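Local atomic coordinates of ureidoglycolate hydrolase (Arabidopsis thaliana, PDB entry 4PXB), a protein that catalyses the manganese-dependent hydrolysis of (S)-ureidoglycolate to glyoxylate, ammonium and carbon dioxide, a late step of plant purine breakdown. Residues T39-T44 with E138-G143; K101-V106 with I209-I214. The protein carries 1 engineered substitution. All coordinates share one frame; numbering follows the deposited sequence.

How the contacts relate
From the N terminus, the chain first lays down 39-44, running from strand 38-40 into helix 45-60, and then 101-106, the metal-binding loop that leads into helix 105-120. Contact 1 closes a loop of more than ninety residues when 138-143, following strand 129-133, returns against 39-44. Contact 2 closes a second, slightly longer loop when 209-214, at the end of strand 201-209, comes up to 101-106. Because 101-106 lies between the two halves of contact 1, the loops cross rather than nest. They meet at the dimetal centre: Glu138 of contact 1 and Asp103 of contact 2 bind the same manganese ion, and both contacts reach the bound ureidoglycolate.

Contact 1. Residues T39-T44 with E138-G143; sequences TRVLYT and EPTRFG. With MN (manganese (II) ion), chain D; UGC ((2S)-(carbamoylamino)(hydroxy)ethanoic acid), chain E.
Arg141 has CG opposite its backbone N (chi1 -173°) and stays extended from there to NE, a shape that takes it past Val41 and brings NH1 to the carbonyl of Leu42. NH1 of Arg141 donates to O of Leu42 at 2.9 Å, with an N-H...O angle of 160° and the oxygen in the guanidinium plane. Water 1 accepts from the same nitrogen and donates to O of Tyr43, so NH1 holds Leu42 O directly and Tyr43 O through the water, both in the type II turn Val41-Thr44. Inside that turn, O of Val41 accepts from both N and OG1 of Thr44. Val41 CG1 lies across Arg141 CB at 3.6 Å, and its CG2 meets Thr140 CG2 at 3.8 Å. Leu42 CD2 sits at the ring edge of Phe142, 3.7 Å from CE2, while Arg141 CG covers one face of that ring. A leucine in place of Arg141 would probably leave the Leu42 carbonyl without its donor and Asp168 without its salt-bridge partner. At the start of 138-143, Glu138 OE2 binds manganese at 2.3 Å. Helix 45-60 starts directly after the turn, helix 174-180 packs Ala177 against Tyr43, Arg141 and Phe142, and Ile96 of strand 95-96 touches Thr140.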
ATOM      1  N   THR A  39      16.589   3.961   3.219  1.00 11.16           N
ATOM      2  CA  THR A  39      15.311   4.540   3.640  1.00 11.50           C
ATOM      3  C   THR A  39      15.537   5.095   5.030  1.00 13.32           C
ATOM      4  O   THR A  39      15.935   4.355   5.939  1.00 11.50           O
ATOM      5  CB  THR A  39      14.178   3.499   3.743  1.00 11.83           C
ATOM      6  OG1 THR A  39      13.924   2.918   2.458  1.00 12.62           O
ATOM      7  CG2 THR A  39      12.884   4.156   4.258  1.00 11.89           C
ATOM      8  N   ARG A  40      15.318   6.393   5.205  1.00  9.72           N
ATOM      9  CA  ARG A  40      15.481   6.979   6.526  1.00 13.58           C
ATOM     10  C   ARG A  40      14.489   8.110   6.731  1.00 12.43           C
ATOM     11  O   ARG A  40      14.657   9.216   6.202  1.00 13.65           O
ATOM     12  CB  ARG A  40      16.922   7.446   6.758  1.00 13.42           C
ATOM     13  CG  ARG A  40      17.148   8.104   8.123  1.00 11.96           C
ATOM     14  CD  ARG A  40      18.628   8.207   8.456  1.00 12.98           C
ATOM     15  NE  ARG A  40      19.343   9.009   7.470  1.00 14.01           N
ATOM     16  CZ  ARG A  40      20.326   8.559   6.692  1.00 15.35           C
ATOM     17  NH1 ARG A  40      20.760   7.309   6.795  1.00 12.64           N
ATOM     18  NH2 ARG A  40      20.894   9.373   5.813  1.00 15.01           N
ATOM     19  N   VAL A  41      13.458   7.822   7.519  1.00 13.34           N
ATOM     20  CA  VAL A  41      12.312   8.713   7.647  1.00 12.07           C
ATOM     21  C   VAL A  41      12.362   9.508   8.939  1.00 11.33           C
ATOM     22  O   VAL A  41      12.762   8.982   9.982  1.00 12.30           O
ATOM     23  CB  VAL A  41      10.981   7.916   7.548  1.00 13.57           C
ATOM     24  CG1 VAL A  41       9.767   8.827   7.773  1.00 14.74           C
ATOM     25  CG2 VAL A  41      10.888   7.214   6.189  1.00 10.97           C
ATOM     26  N   LEU A  42      11.986  10.783   8.836  1.00 11.51           N
ATOM     27  CA  LEU A  42      11.909  11.727   9.954  1.00 13.64           C
ATOM     28  C   LEU A  42      11.424  11.110  11.271  1.00 12.83           C
ATOM     29  O   LEU A  42      10.358  10.477  11.313  1.00 13.97           O
ATOM     30  CB  LEU A  42      10.974  12.883   9.561  1.00 13.99           C
ATOM     31  CG  LEU A  42      10.604  13.938  10.607  1.00 11.51           C
ATOM     32  CD1 LEU A  42      11.861  14.632  11.110  1.00 10.68           C
ATOM     33  CD2 LEU A  42       9.634  14.947  10.019  1.00 14.35           C
ATOM     34  N   TYR A  43      12.236  11.292  12.316  1.00 15.79           N
ATOM     35  CA  TYR A  43      11.925  10.900  13.697  1.00 14.84           C
ATOM     36  C   TYR A  43      11.905   9.390  13.984  1.00 18.46           C
ATOM     37  O   TYR A  43      11.659   8.987  15.126  1.00 18.64           O
ATOM     38  CB  TYR A  43      10.609  11.527  14.181  1.00 15.79           C
ATOM     39  CG  TYR A  43      10.569  13.045  14.232  1.00 16.44           C
ATOM     40  CD1 TYR A  43      11.701  13.798  14.531  1.00 16.67           C
ATOM     41  CD2 TYR A  43       9.385  13.720  13.988  1.00 14.49           C
ATOM     42  CE1 TYR A  43      11.638  15.196  14.583  1.00 15.58           C
ATOM     43  CE2 TYR A  43       9.312  15.089  14.033  1.00 16.11           C
ATOM     44  CZ  TYR A  43      10.434  15.829  14.327  1.00 15.65           C
ATOM     45  OH  TYR A  43      10.330  17.205  14.366  1.00 13.53           O
ATOM     46  N   THR A  44      12.166   8.552  12.980  1.00 15.55           N
ATOM     47  CA  THR A  44      12.286   7.114  13.240  1.00 14.76           C
ATOM     48  C   THR A  44      13.598   6.820  13.965  1.00 17.35           C
ATOM     49  O   THR A  44      14.458   7.698  14.088  1.00 16.15           O
ATOM     50  CB  THR A  44      12.241   6.280  11.954  1.00 15.42           C
ATOM     51  OG1 THR A  44      13.316   6.676  11.082  1.00 15.10           O
ATOM     52  CG2 THR A  44      10.885   6.445  11.242  1.00 16.72           C
ATOM     53  N   GLU A 138      12.380  15.806   3.109  1.00 10.42           N
ATOM     54  CA  GLU A 138      11.502  14.941   2.319  1.00 11.15           C
ATOM     55  C   GLU A 138      10.094  14.863   2.900  1.00 11.95           C
ATOM     56  O   GLU A 138       9.918  14.900   4.122  1.00 12.23           O
ATOM     57  CB  GLU A 138      12.085  13.535   2.216  1.00 11.72           C
ATOM     58  CG  GLU A 138      13.519  13.501   1.700  1.00 11.86           C
ATOM     59  CD  GLU A 138      13.627  13.819   0.211  1.00 13.16           C
ATOM     60  OE1 GLU A 138      12.663  14.339  -0.408  1.00 11.62           O
ATOM     61  OE2 GLU A 138      14.706  13.546  -0.349  1.00 12.84           O
ATOM     62  N   PRO A 139       9.088  14.741   2.023  1.00 12.31           N
ATOM     63  CA  PRO A 139       7.681  14.784   2.446  1.00 11.72           C
ATOM     64  C   PRO A 139       7.155  13.414   2.867  1.00 12.32           C
ATOM     65  O   PRO A 139       5.961  13.270   3.083  1.00 14.05           O
ATOM     66  CB  PRO A 139       6.958  15.240   1.174  1.00 13.35           C
ATOM     67  CG  PRO A 139       7.790  14.629   0.054  1.00 11.68           C
ATOM     68  CD  PRO A 139       9.234  14.676   0.553  1.00 11.90           C
ATOM     69  N   THR A 140       8.043  12.434   3.005  1.00 13.61           N
ATOM     70  CA  THR A 140       7.660  11.035   3.213  1.00 14.02           C
ATOM     71  C   THR A 140       6.695  10.785   4.364  1.00 14.93           C
ATOM     72  O   THR A 140       5.692  10.072   4.196  1.00 14.45           O
ATOM     73  CB  THR A 140       8.907  10.173   3.432  1.00 16.64           C
ATOM     74  OG1 THR A 140       9.824  10.420   2.360  1.00 11.95           O
ATOM     75  CG2 THR A 140       8.553   8.670   3.501  1.00 13.03           C
ATOM     76  N   ARG A 141       6.984  11.348   5.534  1.00 12.38           N
ATOM     77  CA  ARG A 141       6.198  10.981   6.713  1.00 15.39           C
ATOM     78  C   ARG A 141       4.872  11.718   6.832  1.00 13.95           C
ATOM     79  O   ARG A 141       3.831  11.088   7.025  1.00 16.59           O
ATOM     80  CB  ARG A 141       6.989  11.162   8.014  1.00 15.42           C
ATOM     81  CG  ARG A 141       6.214  10.622   9.218  1.00 17.99           C
ATOM     82  CD  ARG A 141       7.085  10.398  10.446  1.00 16.16           C
ATOM     83  NE  ARG A 141       6.354   9.645  11.459  1.00 16.52           N
ATOM     84  CZ  ARG A 141       6.897   9.115  12.551  1.00 21.34           C
ATOM     85  NH1 ARG A 141       8.199   9.252  12.791  1.00 18.32           N
ATOM     86  NH2 ARG A 141       6.135   8.436  13.404  1.00 18.72           N
ATOM     87  N   PHE A 142       4.906  13.044   6.730  1.00 13.40           N
ATOM     88  CA  PHE A 142       3.704  13.846   6.971  1.00 17.52           C
ATOM     89  C   PHE A 142       3.164  14.527   5.711  1.00 17.97           C
ATOM     90  O   PHE A 142       2.209  15.300   5.784  1.00 17.88           O
ATOM     91  CB  PHE A 142       3.959  14.888   8.073  1.00 17.73           C
ATOM     92  CG  PHE A 142       4.429  14.289   9.371  1.00 18.19           C
ATOM     93  CD1 PHE A 142       3.545  13.620  10.196  1.00 17.16           C
ATOM     94  CD2 PHE A 142       5.759  14.403   9.767  1.00 16.96           C
ATOM     95  CE1 PHE A 142       3.973  13.056  11.387  1.00 18.95           C
ATOM     96  CE2 PHE A 142       6.194  13.848  10.955  1.00 17.45           C
ATOM     97  CZ  PHE A 142       5.296  13.168  11.768  1.00 18.66           C
ATOM     98  N   GLY A 143       3.764  14.232   4.558  1.00 15.09           N
ATOM     99  CA  GLY A 143       3.348  14.846   3.306  1.00 11.62           C
ATOM    100  C   GLY A 143       3.843  16.275   3.160  1.00 17.67           C
ATOM    101  O   GLY A 143       3.484  16.973   2.209  1.00 15.47           O
TER
HETATM  102 MN    MN D 502      15.503  14.258  -2.348  1.00 14.39          MN
HETATM  103  O3  UGC E 503      11.603  15.916  -4.673  1.00 14.68           O
HETATM  104  C3  UGC E 503      12.584  16.656  -4.431  1.00 16.82           C
HETATM  105  O4  UGC E 503      12.765  17.750  -5.074  1.00 14.82           O
HETATM  106  C2  UGC E 503      13.620  16.211  -3.465  1.00 18.98           C
HETATM  107  O2  UGC E 503      13.227  15.481  -2.378  1.00 16.05           O
HETATM  108  N2  UGC E 503      14.517  17.268  -3.109  1.00 19.61           N
HETATM  109  C1  UGC E 503      15.753  16.880  -3.728  1.00 17.57           C
HETATM  110  O1  UGC E 503      15.738  15.822  -4.363  1.00 20.90           O
HETATM  111  N1  UGC E 503      16.944  17.672  -3.625  1.00 16.06           N
HETATM  112  O   HOH W   1       8.959   7.218  14.927  1.00 28.66           O
HETATM  113  O   HOH W   2      15.594  16.225  -0.970  1.00 19.95           O

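Contact 2. Residues K101-V106 with I209-I214. With MN (manganese (II) ion), chain C; MN (manganese (II) ion), chain D; UGC ((2S)-(carbamoylamino)(hydroxy)ethanoic acid), chain E.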
ATOM      1  N   LYS A 101      22.487   7.368  -1.342  1.00 10.80           N
ATOM      2  CA  LYS A 101      23.297   7.728  -0.183  1.00 10.10           C
ATOM      3  C   LYS A 101      23.819   9.164  -0.235  1.00 11.76           C
ATOM      4  O   LYS A 101      24.491   9.600   0.713  1.00  9.46           O
ATOM      5  CB  LYS A 101      24.545   6.819  -0.090  1.00 12.17           C
ATOM      6  CG  LYS A 101      24.298   5.328  -0.178  1.00 17.27           C
ATOM      7  CD  LYS A 101      25.607   4.544   0.027  1.00 17.96           C
ATOM      8  CE  LYS A 101      26.660   4.866  -1.024  1.00 22.55           C
ATOM      9  NZ  LYS A 101      27.870   3.982  -0.908  1.00 20.50           N
ATOM     10  N   TYR A 102      23.554   9.889  -1.325  1.00  9.47           N
ATOM     11  CA  TYR A 102      24.225  11.187  -1.552  1.00 10.34           C
ATOM     12  C   TYR A 102      23.306  12.405  -1.479  1.00  9.79           C
ATOM     13  O   TYR A 102      23.728  13.511  -1.117  1.00  7.87           O
ATOM     14  CB  TYR A 102      24.945  11.182  -2.914  1.00  9.06           C
ATOM     15  CG  TYR A 102      26.020  10.126  -3.025  1.00 11.22           C
ATOM     16  CD1 TYR A 102      27.359  10.437  -2.782  1.00  9.87           C
ATOM     17  CD2 TYR A 102      25.701   8.812  -3.362  1.00  9.49           C
ATOM     18  CE1 TYR A 102      28.343   9.462  -2.876  1.00 10.49           C
ATOM     19  CE2 TYR A 102      26.682   7.838  -3.457  1.00 11.28           C
ATOM     20  CZ  TYR A 102      28.001   8.169  -3.218  1.00 12.01           C
ATOM     21  OH  TYR A 102      28.976   7.196  -3.303  1.00 11.17           O
ATOM     22  N   ASP A 103      22.047  12.206  -1.845  1.00  9.35           N
ATOM     23  CA  ASP A 103      21.045  13.257  -1.756  1.00  7.50           C
ATOM     24  C   ASP A 103      20.991  13.817  -0.327  1.00  9.24           C
ATOM     25  O   ASP A 103      20.756  13.068   0.627  1.00  9.41           O
ATOM     26  CB  ASP A 103      19.702  12.634  -2.138  1.00  7.88           C
ATOM     27  CG  ASP A 103      18.580  13.618  -2.157  1.00 10.97           C
ATOM     28  OD1 ASP A 103      18.829  14.823  -2.031  1.00 11.56           O
ATOM     29  OD2 ASP A 103      17.444  13.175  -2.312  1.00  9.02           O
ATOM     30  N   GLY A 104      21.238  15.119  -0.185  1.00  7.86           N
ATOM     31  CA  GLY A 104      21.194  15.781   1.112  1.00  7.98           C
ATOM     32  C   GLY A 104      22.472  15.573   1.909  1.00 10.30           C
ATOM     33  O   GLY A 104      23.098  16.532   2.360  1.00  8.15           O
ATOM     34  N   VAL A 105      22.855  14.309   2.075  1.00  7.91           N
ATOM     35  CA  VAL A 105      23.989  13.940   2.918  1.00  9.05           C
ATOM     36  C   VAL A 105      25.293  14.634   2.515  1.00 11.47           C
ATOM     37  O   VAL A 105      26.087  15.043   3.380  1.00 10.29           O
ATOM     38  CB  VAL A 105      24.199  12.415   2.889  1.00 12.06           C
ATOM     39  CG1 VAL A 105      25.408  12.019   3.741  1.00 11.57           C
ATOM     40  CG2 VAL A 105      22.938  11.703   3.377  1.00 10.68           C
ATOM     41  N   VAL A 106      25.524  14.770   1.210  1.00 10.01           N
ATOM     42  CA  VAL A 106      26.736  15.440   0.747  1.00  9.95           C
ATOM     43  C   VAL A 106      26.826  16.863   1.315  1.00 10.95           C
ATOM     44  O   VAL A 106      27.893  17.300   1.742  1.00 11.61           O
ATOM     45  CB  VAL A 106      26.824  15.454  -0.795  1.00  9.22           C
ATOM     46  CG1 VAL A 106      27.952  16.376  -1.268  1.00 10.37           C
ATOM     47  CG2 VAL A 106      27.037  14.023  -1.332  1.00  8.09           C
ATOM     48  N   ILE A 209      24.225  17.324  -4.717  1.00  8.59           N
ATOM     49  CA  ILE A 209      24.425  16.681  -6.015  1.00  8.34           C
ATOM     50  C   ILE A 209      23.433  17.290  -6.998  1.00 10.18           C
ATOM     51  O   ILE A 209      22.344  17.710  -6.603  1.00  9.60           O
ATOM     52  CB  ILE A 209      24.267  15.136  -5.971  1.00  9.25           C
ATOM     53  CG1 ILE A 209      22.873  14.733  -5.465  1.00  9.49           C
ATOM     54  CG2 ILE A 209      25.340  14.524  -5.114  1.00  9.84           C
ATOM     55  CD1 ILE A 209      22.527  13.263  -5.765  1.00 11.74           C
ATOM     56  N   GLU A 210      23.808  17.347  -8.275  1.00  9.52           N
ATOM     57  CA  GLU A 210      22.958  17.967  -9.290  1.00  9.21           C
ATOM     58  C   GLU A 210      21.571  17.349  -9.411  1.00 11.55           C
ATOM     59  O   GLU A 210      20.588  18.079  -9.584  1.00 10.57           O
ATOM     60  CB  GLU A 210      23.633  17.937 -10.670  1.00 10.19           C
ATOM     61  CG  GLU A 210      22.770  18.605 -11.737  1.00 11.01           C
ATOM     62  CD  GLU A 210      23.280  18.376 -13.146  1.00 11.40           C
ATOM     63  OE1 GLU A 210      24.509  18.226 -13.322  1.00 12.08           O
ATOM     64  OE2 GLU A 210      22.451  18.354 -14.082  1.00 13.21           O
ATOM     65  N   GLN A 211      21.496  16.016  -9.331  1.00  9.40           N
ATOM     66  CA  GLN A 211      20.257  15.277  -9.619  1.00 10.58           C
ATOM     67  C   GLN A 211      19.827  15.491 -11.071  1.00 11.72           C
ATOM     68  O   GLN A 211      18.638  15.487 -11.408  1.00 13.34           O
ATOM     69  CB  GLN A 211      19.132  15.613  -8.625  1.00 12.19           C
ATOM     70  CG  GLN A 211      19.572  15.440  -7.180  1.00 10.99           C
ATOM     71  CD  GLN A 211      18.526  15.877  -6.167  1.00 14.21           C
ATOM     72  OE1 GLN A 211      18.162  17.053  -6.084  1.00 12.32           O
ATOM     73  NE2 GLN A 211      18.042  14.923  -5.382  1.00 13.50           N
ATOM     74  N   GLY A 212      20.822  15.665 -11.929  1.00 10.43           N
ATOM     75  CA  GLY A 212      20.614  15.763 -13.358  1.00 11.92           C
ATOM     76  C   GLY A 212      21.935  15.448 -14.029  1.00 10.64           C
ATOM     77  O   GLY A 212      22.958  15.381 -13.360  1.00 10.76           O
ATOM     78  N   PRO A 213      21.918  15.240 -15.351  1.00 10.58           N
ATOM     79  CA  PRO A 213      23.099  14.776 -16.088  1.00  9.99           C
ATOM     80  C   PRO A 213      23.910  15.894 -16.733  1.00 13.36           C
ATOM     81  O   PRO A 213      24.867  15.587 -17.449  1.00 13.52           O
ATOM     82  CB  PRO A 213      22.480  13.931 -17.200  1.00 12.91           C
ATOM     83  CG  PRO A 213      21.187  14.698 -17.530  1.00 16.87           C
ATOM     84  CD  PRO A 213      20.710  15.283 -16.200  1.00 14.66           C
ATOM     85  N   ILE A 214      23.537  17.151 -16.506  1.00 11.96           N
ATOM     86  CA  ILE A 214      24.118  18.256 -17.273  1.00 10.89           C
ATOM     87  C   ILE A 214      25.617  18.416 -17.055  1.00 10.44           C
ATOM     88  O   ILE A 214      26.380  18.442 -18.016  1.00 11.66           O
ATOM     89  CB  ILE A 214      23.419  19.598 -16.987  1.00 15.39           C
ATOM     90  CG1 ILE A 214      21.938  19.539 -17.387  1.00 15.43           C
ATOM     91  CG2 ILE A 214      24.105  20.720 -17.747  1.00 14.15           C
ATOM     92  CD1 ILE A 214      21.736  19.218 -18.844  1.00 20.51           C
TER
HETATM   93 MN    MN C 501      18.049  16.780  -1.309  1.00 11.93          MN
HETATM   94 MN    MN D 502      15.503  14.258  -2.348  1.00 14.39          MN
HETATM   95  O3  UGC E 503      11.603  15.916  -4.673  1.00 14.68           O
HETATM   96  C3  UGC E 503      12.584  16.656  -4.431  1.00 16.82           C
HETATM   97  O4  UGC E 503      12.765  17.750  -5.074  1.00 14.82           O
HETATM   98  C2  UGC E 503      13.620  16.211  -3.465  1.00 18.98           C
HETATM   99  O2  UGC E 503      13.227  15.481  -2.378  1.00 16.05           O
HETATM  100  N2  UGC E 503      14.517  17.268  -3.109  1.00 19.61           N
HETATM  101  C1  UGC E 503      15.753  16.880  -3.728  1.00 17.57           C
HETATM  102  O1  UGC E 503      15.738  15.822  -4.363  1.00 20.90           O
HETATM  103  N1  UGC E 503      16.944  17.672  -3.625  1.00 16.06           N
HETATM  104  O   HOH W   3      23.307  16.150  -2.190  1.00  8.56           O
HETATM  105  O   HOH W   4      17.550  19.006  -0.863  1.00 12.21           O
HETATM  106  O   HOH W   2      15.594  16.225  -0.970  1.00 19.95           O
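Asp103 and Gln211 meet beside the manganese ions at about a right angle, their carboxylate and amide planes turned 55° apart. Asp103 bridges the metals, with OD1 on one ion and OD2 on the other, each at 2.2 Å. Gln211 works on the substrate: its NE2 donates to O1 of ureidoglycolate at 2.7 Å, and its OE1 takes a weak bond from N1. O1 also coordinates the manganese held by OD2, so metal and amide grip the same carbonyl oxygen and would probably polarise it together. NE2 of Gln211 lies 3.4 Å from OD1 of Asp103, but the angle is too poor for a bond; NE2 also bonds OG of Ser401, which helps fix the amide. Behind this shell, Ile209 joins the loops, its CG2 resting 4.0 Å from Tyr102 CB and 4.2 Å from Val106 CG2, with CD1 4.1 Å from N of Asp103. Water 3 links the backbones, donating to O of Tyr102 and accepting from N of Ile209. Farther out, Glu406 receives the backbone N-H groups of Tyr102 and Asp103, which steadies the loop bearing the bridging carboxylate. His92 and His208 complete the protein ligands of the OD1 ion, Glu138 and His402 those of the OD2 ion. Together with His244 and Asn294 of the second subunit on the substrate, this is the aspartate-bridged dimetal site of the peptidase M20 family, completed across the dimer.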